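Local coordinates for protein ECF RNA polymerase sigma factor SigK (Mycobacterium tuberculosis, PDB 4NQW) that probably directs RNA polymerase to specific promoters as an extracytoplasmic-function sigma factor, once regulated proteolysis has released it from an inhibitory anti-sigma factor, at residues A[28-32]-A[45-50]; A[54-58]-A[71-76]. All coordinates share one frame; numbering follows the deposited sequence.

Starting at the N terminus, helix 28-34 is followed by a short connection and then by helix 42-62. Interaction 1 closes the first loop by laying 28-32 against the early part of that long helix, 45-50. About one turn further on, 54-58 begins interaction 2, which closes the hairpin made by helix 42-62 and helix 65-82 at residues 71-76. The two contacts follow in series, neither nesting nor crossing, with centres about 14 Å apart. Helix 42-62 serves both, and T50 OG1 lies 2.7 Å from Y76 OH, a probable hydrogen bond between them. Helix 93-111 backs both sites: L97 touches F46, T50 and V54, W96 touches L32 and A101 touches I75.

Interaction 1: residues A[28-32]-A[45-50]; sequences LDALL and EFYDHT
L31 and F46 mark the closest backbone approach, their CA atoms 6.1 Å apart, where helix 28-32 meets helix 45-50. The short axes come within 10.0 Å and their N-to-C directions differ by 140°, which makes this a steeply inclined, roughly antiparallel helix pair. No hydrogen bond crosses it.

F46 is the hub. Its CG lies anti to the backbone N (chi1 -176°), which swings the ring from the helix flank toward three leucines. L32 approaches obliquely, its CG 3.6 Å from F46 CE1, while L28 lies at about a right angle to the phenyl side chain and brings CD1 to 3.9 Å from F46 CD1. L31 adds its CB at the ring edge, near the ring plane. The other branch of L28 reaches past the ring, its CD2 lying 4.1 Å from T50 CG2. Farther out, L31 CD1 rests 3.8 Å from E45 CG, the two side chains crossing at about a right angle; the E45 side chain also comes within about 3 Å of a bound cadmium ion.

T50 turns its hydroxyl back along its own helix, with OG1 donating to F46 O at 2.7 Å. The C=O...donor angle is 142°, and the weak bond from T50 N shares this acceptor. The methyl group is thereby left on the leucine side.

L97 of helix 93-111 also touches F46 and T50, while L32 meets W96. The threonine hydroxyl is held by F46 O and by Y76 OH of helix 65-82, linking it to interaction 2. Leucines against one aromatic ring suggest that apolar packing, with a partly open rim at E45 and H49, holds helix 28-34 to helix 42-62.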
loop_
_atom_site.group_PDB
_atom_site.type_symbol
_atom_site.label_atom_id
_atom_site.label_comp_id
_atom_site.label_asym_id
_atom_site.label_seq_id
_atom_site.Cartn_x
_atom_site.Cartn_y
_atom_site.Cartn_z
ATOM N N LEU A 28 -4.482 -16.229 5.466
ATOM C CA LEU A 28 -3.863 -15.615 4.292
ATOM C C LEU A 28 -2.343 -15.567 4.464
ATOM O O LEU A 28 -1.593 -15.656 3.490
ATOM C CB LEU A 28 -4.424 -14.203 4.085
ATOM C CG LEU A 28 -4.466 -13.606 2.680
ATOM C CD1 LEU A 28 -4.996 -14.595 1.653
ATOM C CD2 LEU A 28 -5.333 -12.355 2.703
ATOM N N ASP A 29 -1.905 -15.426 5.714
ATOM C CA ASP A 29 -0.489 -15.500 6.065
ATOM C C ASP A 29 0.042 -16.912 5.840
ATOM O O ASP A 29 1.155 -17.090 5.343
ATOM C CB ASP A 29 -0.281 -15.093 7.528
ATOM C CG ASP A 29 -0.751 -13.675 7.815
ATOM O OD1 ASP A 29 -0.254 -12.735 7.163
ATOM O OD2 ASP A 29 -1.617 -13.501 8.699
ATOM N N ALA A 30 -0.762 -17.910 6.208
ATOM C CA ALA A 30 -0.416 -19.315 5.994
ATOM C C ALA A 30 -0.383 -19.680 4.508
ATOM O O ALA A 30 0.434 -20.502 4.092
ATOM C CB ALA A 30 -1.388 -20.222 6.738
ATOM N N LEU A 31 -1.271 -19.078 3.717
ATOM C CA LEU A 31 -1.268 -19.278 2.265
ATOM C C LEU A 31 0.011 -18.727 1.644
ATOM O O LEU A 31 0.652 -19.401 0.839
ATOM C CB LEU A 31 -2.481 -18.613 1.603
ATOM C CG LEU A 31 -3.855 -19.268 1.764
ATOM C CD1 LEU A 31 -4.917 -18.386 1.127
ATOM C CD2 LEU A 31 -3.899 -20.662 1.157
ATOM N N LEU A 32 0.377 -17.506 2.028
ATOM C CA LEU A 32 1.596 -16.871 1.520
ATOM C C LEU A 32 2.837 -17.630 1.994
ATOM O O LEU A 32 3.854 -17.673 1.302
ATOM C CB LEU A 32 1.679 -15.405 1.965
ATOM C CG LEU A 32 2.221 -14.400 0.941
ATOM C CD1 LEU A 32 2.427 -13.053 1.611
ATOM C CD2 LEU A 32 3.515 -14.852 0.280
ATOM N N GLU A 45 -5.093 -19.813 -4.728
ATOM C CA GLU A 45 -6.025 -19.400 -3.678
ATOM C C GLU A 45 -5.668 -18.024 -3.110
ATOM O O GLU A 45 -6.556 -17.215 -2.835
ATOM C CB GLU A 45 -6.077 -20.445 -2.559
ATOM C CG GLU A 45 -7.094 -20.126 -1.470
ATOM C CD GLU A 45 -7.713 -21.364 -0.842
ATOM O OE1 GLU A 45 -8.313 -22.173 -1.580
ATOM O OE2 GLU A 45 -7.614 -21.517 0.394
ATOM N N PHE A 46 -4.372 -17.768 -2.933
ATOM C CA PHE A 46 -3.883 -16.454 -2.508
ATOM C C PHE A 46 -4.309 -15.387 -3.508
ATOM O O PHE A 46 -4.763 -14.309 -3.122
ATOM C CB PHE A 46 -2.356 -16.463 -2.377
ATOM C CG PHE A 46 -1.783 -15.176 -1.848
ATOM C CD1 PHE A 46 -1.700 -14.950 -0.480
ATOM C CD2 PHE A 46 -1.323 -14.195 -2.715
ATOM C CE1 PHE A 46 -1.173 -13.766 0.015
ATOM C CE2 PHE A 46 -0.794 -13.009 -2.226
ATOM C CZ PHE A 46 -0.718 -12.795 -0.859
ATOM N N TYR A 47 -4.160 -15.700 -4.793
ATOM C CA TYR A 47 -4.585 -14.805 -5.863
ATOM C C TYR A 47 -6.103 -14.600 -5.856
ATOM O O TYR A 47 -6.575 -13.462 -5.867
ATOM C CB TYR A 47 -4.134 -15.336 -7.229
ATOM C CG TYR A 47 -4.740 -14.567 -8.376
ATOM C CD1 TYR A 47 -4.319 -13.276 -8.667
ATOM C CD2 TYR A 47 -5.757 -15.118 -9.152
ATOM C CE1 TYR A 47 -4.882 -12.555 -9.705
ATOM C CE2 TYR A 47 -6.324 -14.408 -10.194
ATOM C CZ TYR A 47 -5.884 -13.124 -10.464
ATOM O OH TYR A 47 -6.437 -12.404 -11.494
ATOM N N ASP A 48 -6.857 -15.698 -5.833
ATOM C CA ASP A 48 -8.327 -15.638 -5.885
ATOM C C ASP A 48 -8.949 -14.776 -4.783
ATOM O O ASP A 48 -9.946 -14.093 -5.018
ATOM C CB ASP A 48 -8.938 -17.048 -5.819
ATOM C CG ASP A 48 -9.018 -17.726 -7.181
ATOM O OD1 ASP A 48 -8.999 -17.025 -8.216
ATOM O OD2 ASP A 48 -9.112 -18.974 -7.215
ATOM N N HIS A 49 -8.360 -14.811 -3.591
ATOM C CA HIS A 49 -8.913 -14.108 -2.435
ATOM C C HIS A 49 -8.524 -12.623 -2.393
ATOM O O HIS A 49 -9.201 -11.825 -1.742
ATOM C CB HIS A 49 -8.479 -14.805 -1.136
ATOM C CG HIS A 49 -9.473 -14.683 -0.024
ATOM N ND1 HIS A 49 -10.752 -15.190 -0.111
ATOM C CD2 HIS A 49 -9.375 -14.123 1.206
ATOM C CE1 HIS A 49 -11.401 -14.941 1.012
ATOM N NE2 HIS A 49 -10.588 -14.296 1.828
ATOM N N THR A 50 -7.445 -12.260 -3.090
ATOM C CA THR A 50 -6.913 -10.892 -3.058
ATOM C C THR A 50 -7.061 -10.093 -4.364
ATOM O O THR A 50 -6.895 -8.872 -4.360
ATOM C CB THR A 50 -5.416 -10.899 -2.685
ATOM O OG1 THR A 50 -4.673 -11.650 -3.657
ATOM C CG2 THR A 50 -5.204 -11.509 -1.305
#

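Interaction 2: residues A[54-58]-A[71-76]; sequences VYGLV and TTQEIY
V54 and V58, one helical turn apart, present apolar branches to I75 on the facing helix. V54 CG1 meets I75 CD1 tip to tip at 3.9 Å, whereas V58 and I75 run antiparallel alongside one another, bringing V58 CG2 to 3.7 Å from the same CD1. One isoleucine methyl thus bridges both valines. V58 sends its other branch obliquely to T71, with CG1 3.9 Å from T71 CB. The short axes approach to 10.1 Å with 132° between their N-to-C directions, and Y55 and T72 have the closest CA atoms, 6.1 Å apart.

The aromatic contacts lie to one side of this apolar patch. V54 CG2 approaches Y76 obliquely, 3.2 Å from its OH, a close contact that is not a hydrogen bond; the hydroxyl instead pairs with T50. T72 crosses Y55 at about a right angle and sets OG1 at the ring edge, near its plane, 3.6 Å from Y55 CD1.

The two threonine hydroxyls bond within their own helix. In T72, chi1 -61° turns OG1 back toward the preceding turn, where it bonds S68 O, and T71 OG1 does likewise with Y67 O. T72 can therefore bring its hydroxyl into the buried interface, while T71 offers CB and its methyl to V58; no hydrogen bond spans the two segments.

Both helices belong to sigma-70 domain 2, which recognises the -10 element and helps to melt promoter DNA. T71, T72 and Q73 belong to the motif that interacts with the polymerase subunit RpoC, and apolar side chains of another protein chain pack on Y55, T72, Q73 and Y76. Methyl packing with internally satisfied threonines implies an apolar seam fastening the motif-bearing helix to helix 42-62, while the partner's packing on this motif is consistent with its masking part of the polymerase-binding surface.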
loop_
_atom_site.group_PDB
_atom_site.type_symbol
_atom_site.label_atom_id
_atom_site.label_comp_id
_atom_site.label_asym_id
_atom_site.label_seq_id
_atom_site.Cartn_x
_atom_site.Cartn_y
_atom_site.Cartn_z
ATOM N N VAL A 54 -6.373 -5.936 -5.207
ATOM C CA VAL A 54 -5.155 -5.504 -5.902
ATOM C C VAL A 54 -5.503 -4.818 -7.223
ATOM O O VAL A 54 -5.055 -3.700 -7.487
ATOM C CB VAL A 54 -4.188 -6.673 -6.176
ATOM C CG1 VAL A 54 -3.024 -6.208 -7.043
ATOM C CG2 VAL A 54 -3.672 -7.249 -4.867
ATOM N N TYR A 55 -6.300 -5.494 -8.046
ATOM C CA TYR A 55 -6.691 -4.960 -9.354
ATOM C C TYR A 55 -7.436 -3.632 -9.224
ATOM O O TYR A 55 -7.200 -2.705 -9.999
ATOM C CB TYR A 55 -7.558 -5.969 -10.106
ATOM C CG TYR A 55 -7.947 -5.522 -11.493
ATOM C CD1 TYR A 55 -7.003 -5.466 -12.515
ATOM C CD2 TYR A 55 -9.260 -5.167 -11.791
ATOM C CE1 TYR A 55 -7.355 -5.063 -13.792
ATOM C CE2 TYR A 55 -9.621 -4.763 -13.064
ATOM C CZ TYR A 55 -8.666 -4.714 -14.059
ATOM O OH TYR A 55 -9.018 -4.315 -15.322
ATOM N N GLY A 56 -8.329 -3.555 -8.240
ATOM C CA GLY A 56 -9.084 -2.335 -7.968
ATOM C C GLY A 56 -8.218 -1.161 -7.551
ATOM O O GLY A 56 -8.479 -0.021 -7.941
ATOM N N LEU A 57 -7.186 -1.433 -6.757
ATOM C CA LEU A 57 -6.257 -0.387 -6.341
ATOM C C LEU A 57 -5.460 0.114 -7.539
ATOM O O LEU A 57 -5.352 1.319 -7.759
ATOM C CB LEU A 57 -5.300 -0.887 -5.251
ATOM C CG LEU A 57 -4.212 0.110 -4.830
ATOM C CD1 LEU A 57 -4.811 1.435 -4.378
ATOM C CD2 LEU A 57 -3.346 -0.479 -3.731
ATOM N N VAL A 58 -4.908 -0.821 -8.309
ATOM C CA VAL A 58 -4.133 -0.482 -9.499
ATOM C C VAL A 58 -4.988 0.315 -10.491
ATOM O O VAL A 58 -4.560 1.368 -10.970
ATOM C CB VAL A 58 -3.545 -1.743 -10.165
ATOM C CG1 VAL A 58 -2.915 -1.408 -11.507
ATOM C CG2 VAL A 58 -2.506 -2.383 -9.253
ATOM N N THR A 71 0.295 -4.481 -14.857
ATOM C CA THR A 71 0.846 -4.166 -13.540
ATOM C C THR A 71 0.442 -5.223 -12.510
ATOM O O THR A 71 1.264 -5.642 -11.698
ATOM C CB THR A 71 0.387 -2.776 -13.064
ATOM O OG1 THR A 71 0.718 -1.798 -14.056
ATOM C CG2 THR A 71 1.045 -2.399 -11.740
ATOM N N THR A 72 -0.818 -5.652 -12.552
ATOM C CA THR A 72 -1.313 -6.695 -11.649
ATOM C C THR A 72 -0.542 -8.009 -11.827
ATOM O O THR A 72 -0.244 -8.686 -10.845
ATOM C CB THR A 72 -2.830 -6.928 -11.828
ATOM O OG1 THR A 72 -3.536 -5.719 -11.522
ATOM C CG2 THR A 72 -3.333 -8.035 -10.909
ATOM N N GLN A 73 -0.217 -8.355 -13.073
ATOM C CA GLN A 73 0.617 -9.526 -13.364
ATOM C C GLN A 73 1.998 -9.399 -12.738
ATOM O O GLN A 73 2.490 -10.338 -12.113
ATOM C CB GLN A 73 0.799 -9.713 -14.870
ATOM C CG GLN A 73 -0.408 -10.263 -15.596
ATOM C CD GLN A 73 -0.121 -10.494 -17.067
ATOM O OE1 GLN A 73 0.301 -9.581 -17.777
ATOM N NE2 GLN A 73 -0.336 -11.717 -17.530
ATOM N N GLU A 74 2.624 -8.241 -12.934
ATOM C CA GLU A 74 3.939 -7.968 -12.359
ATOM C C GLU A 74 3.905 -8.128 -10.842
ATOM O O GLU A 74 4.838 -8.669 -10.253
ATOM C CB GLU A 74 4.410 -6.556 -12.721
ATOM C CG GLU A 74 4.807 -6.379 -14.180
ATOM C CD GLU A 74 5.161 -4.941 -14.534
ATOM O OE1 GLU A 74 5.190 -4.075 -13.631
ATOM O OE2 GLU A 74 5.411 -4.675 -15.728
ATOM N N ILE A 75 2.817 -7.667 -10.225
ATOM C CA ILE A 75 2.656 -7.725 -8.771
ATOM C C ILE A 75 2.638 -9.170 -8.279
ATOM O O ILE A 75 3.381 -9.519 -7.367
ATOM C CB ILE A 75 1.381 -6.983 -8.307
ATOM C CG1 ILE A 75 1.541 -5.479 -8.544
ATOM C CG2 ILE A 75 1.119 -7.228 -6.827
ATOM C CD1 ILE A 75 0.246 -4.691 -8.567
ATOM N N TYR A 76 1.809 -10.008 -8.892
ATOM C CA TYR A 76 1.714 -11.416 -8.489
ATOM C C TYR A 76 2.927 -12.251 -8.910
ATOM O O TYR A 76 3.199 -13.289 -8.300
ATOM C CB TYR A 76 0.405 -12.042 -8.980
ATOM C CG TYR A 76 -0.778 -11.571 -8.171
ATOM C CD1 TYR A 76 -1.655 -10.612 -8.668
ATOM C CD2 TYR A 76 -1.001 -12.061 -6.891
ATOM C CE1 TYR A 76 -2.732 -10.167 -7.917
ATOM C CE2 TYR A 76 -2.071 -11.623 -6.131
ATOM C CZ TYR A 76 -2.934 -10.677 -6.648
ATOM O OH TYR A 76 -3.999 -10.247 -5.895
#